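Local coordinates for protein butyryl-CoA dehydrogenase (PDB 6CXT) that belongs to the acyl-CoA dehydrogenase family of flavoproteins and binds flavin-adenine dinucleotide, at residues T79-L84 with M254-N259; Y148-G153 with F184-N189. All blocks are in the same frame, centred on the assembly; numbering follows the deposited sequence.

Contact 1 (T79-L84 with M254-N259). With EDO (1,2-ethanediol), chain E.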
loop_
_atom_site.group_PDB
_atom_site.type_symbol
_atom_site.label_atom_id
_atom_site.label_comp_id
_atom_site.label_asym_id
_atom_site.label_seq_id
_atom_site.Cartn_x
_atom_site.Cartn_y
_atom_site.Cartn_z
ATOM N N THR B 79 -5.304 17.685 -23.479
ATOM C CA THR B 79 -5.022 16.261 -23.319
ATOM C C THR B 79 -3.630 15.831 -23.738
ATOM O O THR B 79 -3.204 14.750 -23.382
ATOM C CB THR B 79 -6.010 15.392 -24.062
ATOM O OG1 THR B 79 -6.103 15.907 -25.389
ATOM C CG2 THR B 79 -7.401 15.397 -23.296
ATOM N N ASP B 80 -2.925 16.664 -24.496
ATOM C CA ASP B 80 -1.541 16.286 -24.863
ATOM C C ASP B 80 -0.583 16.683 -23.733
ATOM O O ASP B 80 0.090 17.720 -23.737
ATOM C CB ASP B 80 -1.135 16.930 -26.190
ATOM C CG ASP B 80 0.145 16.335 -26.733
ATOM O OD1 ASP B 80 0.881 15.639 -25.969
ATOM O OD2 ASP B 80 0.422 16.593 -27.919
ATOM N N THR B 81 -0.517 15.821 -22.725
ATOM C CA THR B 81 0.375 16.023 -21.593
ATOM C C THR B 81 1.843 16.142 -22.045
ATOM O O THR B 81 2.598 16.912 -21.471
ATOM C CB THR B 81 0.156 14.852 -20.607
ATOM O OG1 THR B 81 -1.267 14.811 -20.296
ATOM C CG2 THR B 81 0.968 15.011 -19.289
ATOM N N GLY B 82 2.232 15.313 -23.000
ATOM C CA GLY B 82 3.624 15.221 -23.491
ATOM C C GLY B 82 4.040 16.585 -24.012
ATOM O O GLY B 82 5.185 17.038 -23.795
ATOM N N LEU B 83 3.103 17.226 -24.700
ATOM C CA LEU B 83 3.374 18.565 -25.258
ATOM C C LEU B 83 3.610 19.595 -24.146
ATOM O O LEU B 83 4.560 20.401 -24.203
ATOM C CB LEU B 83 2.265 19.020 -26.229
ATOM C CG LEU B 83 2.442 20.457 -26.809
ATOM C CD1 LEU B 83 3.723 20.528 -27.604
ATOM C CD2 LEU B 83 1.296 20.798 -27.753
ATOM N N LEU B 84 2.758 19.577 -23.123
ATOM C CA LEU B 84 2.923 20.467 -21.969
ATOM C C LEU B 84 4.254 20.223 -21.283
ATOM O O LEU B 84 4.898 21.179 -20.839
ATOM C CB LEU B 84 1.771 20.276 -20.964
ATOM C CG LEU B 84 0.435 20.775 -21.537
ATOM C CD1 LEU B 84 -0.659 20.435 -20.505
ATOM C CD2 LEU B 84 0.453 22.296 -21.876
ATOM N N MET B 254 -4.653 14.910 -13.338
ATOM C CA MET B 254 -5.349 14.064 -12.339
ATOM C C MET B 254 -6.781 14.576 -12.101
ATOM O O MET B 254 -7.651 13.766 -11.881
ATOM C CB MET B 254 -4.564 14.011 -11.005
ATOM C CG MET B 254 -3.380 13.028 -11.168
ATOM S SD MET B 254 -2.604 12.864 -9.554
ATOM C CE MET B 254 -1.661 14.397 -9.406
ATOM N N GLN B 255 -6.996 15.884 -12.121
ATOM C CA GLN B 255 -8.393 16.438 -11.992
ATOM C C GLN B 255 -9.230 15.897 -13.138
ATOM O O GLN B 255 -10.360 15.419 -12.934
ATOM C CB GLN B 255 -8.411 17.985 -11.991
ATOM C CG GLN B 255 -9.833 18.544 -11.740
ATOM C CD GLN B 255 -10.385 18.106 -10.373
ATOM O OE1 GLN B 255 -9.810 18.443 -9.338
ATOM N NE2 GLN B 255 -11.497 17.359 -10.360
ATOM N N ARG B 256 -8.636 15.850 -14.332
ATOM C CA ARG B 256 -9.300 15.270 -15.496
ATOM C C ARG B 256 -9.610 13.776 -15.344
ATOM O O ARG B 256 -10.747 13.358 -15.597
ATOM C CB ARG B 256 -8.538 15.537 -16.817
ATOM C CG ARG B 256 -9.258 14.886 -18.023
ATOM C CD ARG B 256 -8.548 15.137 -19.389
ATOM N NE ARG B 256 -7.171 14.620 -19.374
ATOM C CZ ARG B 256 -6.060 15.368 -19.417
ATOM N NH1 ARG B 256 -6.107 16.718 -19.514
ATOM N NH2 ARG B 256 -4.875 14.752 -19.425
ATOM N N ASP B 257 -8.620 12.972 -14.955
ATOM C CA ASP B 257 -8.851 11.577 -14.605
ATOM C C ASP B 257 -10.032 11.414 -13.629
ATOM O O ASP B 257 -10.908 10.565 -13.831
ATOM C CB ASP B 257 -7.614 10.958 -13.893
ATOM C CG ASP B 257 -6.450 10.621 -14.863
ATOM O OD1 ASP B 257 -6.650 10.652 -16.124
ATOM O OD2 ASP B 257 -5.337 10.267 -14.334
ATOM N N LEU B 258 -10.016 12.195 -12.574
ATOM C CA LEU B 258 -11.046 12.095 -11.526
ATOM C C LEU B 258 -12.442 12.435 -12.086
ATOM O O LEU B 258 -13.390 11.693 -11.862
ATOM C CB LEU B 258 -10.697 13.004 -10.368
ATOM C CG LEU B 258 -11.712 13.080 -9.216
ATOM C CD1 LEU B 258 -11.920 11.679 -8.610
ATOM C CD2 LEU B 258 -11.192 14.038 -8.130
ATOM N N ASN B 259 -12.531 13.551 -12.787
ATOM C CA ASN B 259 -13.786 13.968 -13.471
ATOM C C ASN B 259 -14.305 12.913 -14.391
ATOM O O ASN B 259 -15.514 12.592 -14.364
ATOM C CB ASN B 259 -13.574 15.266 -14.255
ATOM C CG ASN B 259 -13.403 16.447 -13.367
ATOM O OD1 ASN B 259 -13.624 16.384 -12.168
ATOM N ND2 ASN B 259 -12.923 17.530 -13.935
HETATM C C1 EDO E . 1.393 12.340 -25.770
HETATM O O1 EDO E . 2.291 13.459 -25.832
HETATM C C2 EDO E . 0.218 12.502 -24.775
HETATM O O2 EDO E . 0.834 12.693 -23.480
HETATM O O HOH W 1 -2.584 16.967 -19.660
#

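Contact 2 (Y148-G153 with F184-N189)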
loop_
_atom_site.group_PDB
_atom_site.type_symbol
_atom_site.label_atom_id
_atom_site.label_comp_id
_atom_site.label_asym_id
_atom_site.label_seq_id
_atom_site.Cartn_x
_atom_site.Cartn_y
_atom_site.Cartn_z
ATOM N N TYR B 148 35.202 27.770 -25.151
ATOM C CA TYR B 148 35.276 26.477 -24.507
ATOM C C TYR B 148 35.047 25.437 -25.537
ATOM O O TYR B 148 34.303 25.687 -26.449
ATOM C CB TYR B 148 34.191 26.364 -23.448
ATOM C CG TYR B 148 34.534 27.026 -22.154
ATOM C CD1 TYR B 148 35.260 26.343 -21.175
ATOM C CD2 TYR B 148 34.118 28.329 -21.902
ATOM C CE1 TYR B 148 35.567 26.952 -19.957
ATOM C CE2 TYR B 148 34.394 28.944 -20.688
ATOM C CZ TYR B 148 35.123 28.263 -19.728
ATOM O OH TYR B 148 35.404 28.904 -18.536
ATOM N N VAL B 149 35.742 24.320 -25.416
ATOM C CA VAL B 149 35.545 23.189 -26.287
ATOM C C VAL B 149 34.831 22.109 -25.452
ATOM O O VAL B 149 35.377 21.622 -24.431
ATOM C CB VAL B 149 36.901 22.694 -26.828
ATOM C CG1 VAL B 149 36.792 21.431 -27.675
ATOM C CG2 VAL B 149 37.559 23.831 -27.644
ATOM N N LEU B 150 33.663 21.690 -25.950
ATOM C CA LEU B 150 32.779 20.746 -25.229
ATOM C C LEU B 150 32.823 19.406 -25.920
ATOM O O LEU B 150 32.753 19.318 -27.169
ATOM C CB LEU B 150 31.356 21.289 -25.176
ATOM C CG LEU B 150 30.977 22.154 -23.973
ATOM C CD1 LEU B 150 31.636 23.544 -23.961
ATOM C CD2 LEU B 150 29.461 22.284 -23.881
ATOM N N ASN B 151 32.978 18.359 -25.115
ATOM C CA ASN B 151 33.070 17.068 -25.641
ATOM C C ASN B 151 32.301 16.054 -24.782
ATOM O O ASN B 151 32.638 15.877 -23.619
ATOM C CB ASN B 151 34.529 16.679 -25.694
ATOM C CG ASN B 151 34.801 15.698 -26.779
ATOM O OD1 ASN B 151 34.733 16.020 -27.972
ATOM N ND2 ASN B 151 35.089 14.469 -26.378
ATOM N N GLY B 152 31.312 15.361 -25.357
ATOM C CA GLY B 152 30.681 14.228 -24.607
ATOM C C GLY B 152 29.285 13.934 -25.163
ATOM O O GLY B 152 28.776 14.685 -26.006
ATOM N N GLY B 153 28.691 12.828 -24.699
ATOM C CA GLY B 153 27.285 12.428 -25.079
ATOM C C GLY B 153 26.299 12.699 -23.921
ATOM O O GLY B 153 26.657 12.569 -22.746
ATOM N N PHE B 184 26.487 25.629 -19.701
ATOM C CA PHE B 184 26.678 26.364 -20.968
ATOM C C PHE B 184 25.394 26.291 -21.789
ATOM O O PHE B 184 24.706 25.266 -21.767
ATOM C CB PHE B 184 27.748 25.635 -21.802
ATOM C CG PHE B 184 29.109 25.621 -21.169
ATOM C CD1 PHE B 184 29.992 26.714 -21.337
ATOM C CD2 PHE B 184 29.535 24.512 -20.435
ATOM C CE1 PHE B 184 31.260 26.679 -20.771
ATOM C CE2 PHE B 184 30.806 24.472 -19.853
ATOM C CZ PHE B 184 31.680 25.563 -20.042
ATOM N N VAL B 185 25.073 27.358 -22.492
ATOM C CA VAL B 185 24.023 27.336 -23.511
ATOM C C VAL B 185 24.722 27.061 -24.830
ATOM O O VAL B 185 25.612 27.832 -25.227
ATOM C CB VAL B 185 23.305 28.685 -23.601
ATOM C CG1 VAL B 185 22.301 28.695 -24.761
ATOM C CG2 VAL B 185 22.600 29.010 -22.293
ATOM N N VAL B 186 24.375 25.961 -25.494
ATOM C CA VAL B 186 25.070 25.514 -26.697
ATOM C C VAL B 186 24.085 25.657 -27.868
ATOM O O VAL B 186 23.105 24.899 -27.937
ATOM C CB VAL B 186 25.585 24.084 -26.569
ATOM C CG1 VAL B 186 26.310 23.621 -27.840
ATOM C CG2 VAL B 186 26.491 23.949 -25.351
ATOM N N PRO B 187 24.319 26.591 -28.774
ATOM C CA PRO B 187 23.404 26.689 -29.903
ATOM C C PRO B 187 23.433 25.432 -30.784
ATOM O O PRO B 187 24.443 24.819 -30.949
ATOM C CB PRO B 187 23.883 27.935 -30.650
ATOM C CG PRO B 187 24.734 28.663 -29.689
ATOM C CD PRO B 187 25.335 27.637 -28.790
ATOM N N ARG B 188 22.281 25.058 -31.306
ATOM C CA ARG B 188 22.122 23.909 -32.173
ATOM C C ARG B 188 23.052 23.945 -33.402
ATOM O O ARG B 188 23.539 22.957 -33.758
ATOM C CB ARG B 188 20.668 23.772 -32.614
ATOM C CG ARG B 188 20.320 22.562 -33.451
ATOM C CD ARG B 188 20.707 21.239 -32.857
ATOM N NE ARG B 188 20.196 20.107 -33.591
ATOM C CZ ARG B 188 18.953 19.679 -33.553
ATOM N NH1 ARG B 188 18.064 20.300 -32.831
ATOM N NH2 ARG B 188 18.611 18.630 -34.258
ATOM N N ASN B 189 23.276 25.106 -33.994
ATOM C CA ASN B 189 24.143 25.233 -35.162
ATOM C C ASN B 189 25.659 25.092 -34.902
ATOM O O ASN B 189 26.435 25.193 -35.792
ATOM C CB ASN B 189 23.789 26.492 -35.959
ATOM C CG ASN B 189 22.374 26.450 -36.522
ATOM O OD1 ASN B 189 21.726 25.455 -36.431
ATOM N ND2 ASN B 189 21.910 27.542 -37.070
#

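Contact 1 (T79-L84 with M254-N259)
R256 reaches from helix 248-267 toward the start of helix 81-101 and lays its guanidinium group against T79. The closely packed part is this one meeting: CG2 of T79 lies over one face of the group, offset toward its rim, 4.0 Å from R256 NE, and the T79 CA stands 4.0 Å from R256 NH1. The arginine chain leaves its helix extended, with CG anti to the backbone N (chi1 179°), and bends at chi3 (59°), which brings the flat end across the threonine at about a right angle. An arginine is long enough to span the gap, with CA atoms of T79 and R256 9.0 Å apart, and its flat end offers a face to the threonine methyl. R256 NH1 donates to Q76 O, with weak bonds to G75 O and C78 O, at the C-terminal end of helix 64-77, where the partial negative charge of the helix end would probably favour a cation.

The other side is looser. T79, though it packs on the guanidinium, is exposed to solvent. R256 NH2 stays 3.7 Å from T81 OG1, with no direct hydrogen bond; a water in the guanidinium plane joins them, accepting from T81 OG1 at 2.6 Å and from R256 NH2 at 3.2 Å. Between T79 and T81, D80 points away from R256; as N-cap it accepts from L83 N on OD1 at 3.0 Å, from above its carboxylate plane, and the same OD1 accepts from O1 of 1,2-ethanediol, probably left by crystallisation. D80 OD2 is taken by S206. Aspartate fits there because its short acid receives an amide of the helix's first turn. The whole is an N-capped helix start in the N-terminal helical domain, water-bridged to a helix of the C-terminal domain in the acyl-CoA dehydrogenase fold.

Contact 2 (Y148-G153 with F184-N189)
This is a buried face-to-face packing of two beta-sheets, made through carbon atoms alone: Y148 and L150 of strand 147-158 meet F184 and V186 of strand 181-187. The axes of the short segments 148-153 and 184-187 are 10.5 Å apart and cross at -82°. F184 has CG anti to its carbonyl carbon (chi1 -64°), which carries the ring toward Y148 and L150. Its edge meets the face of the Y148 ring in an edge-to-face pair, centroids 4.9 Å apart and planes at 61°. F184 CE1 does the closest touching, 3.5 Å from Y148 CD2 and offset toward the tyrosine's rim. Each strand belongs to a different sheet of the beta-rich middle domain of acyl-CoA dehydrogenases, and their nearly perpendicular crossing confines the touching to a few large side chains.

The flat phenylalanine uses its edge on Y148, which supplies a broad face, and its own face on L150. L150 CD1 sits over the centre of the F184 ring, a CH-pi contact 4.1 Å from the centroid, while L150 CD2 slips alongside V186 to lie 3.7 Å from V186 CG2. A forked leucine therefore serves both neighbours, and the shorter valine fits beside its second methyl. V168 of strand 165-171 touches both L150 and V186, whereas A141 and I219 of the strands flanking 147-158 touch L150 and F184.

In the fold
Contact 1 joins the N-terminal and C-terminal helical parts of the chain, while contact 2 lies wholly within the intervening beta domain, between the two segments of contact 1 in sequence. Their centres are 34 Å apart, on opposite sides of the chain's centre, and their nearest atoms remain about 15 Å from each other, so they do not touch. Neither lies at the flavin: the T81 side chain of contact 1 is about 10 Å from a bound FAD and about 12 Å from FK4, and the V186 side chain of contact 2 is about 13 Å from a bound FAD. At these distances the named side chains do not touch the ligands.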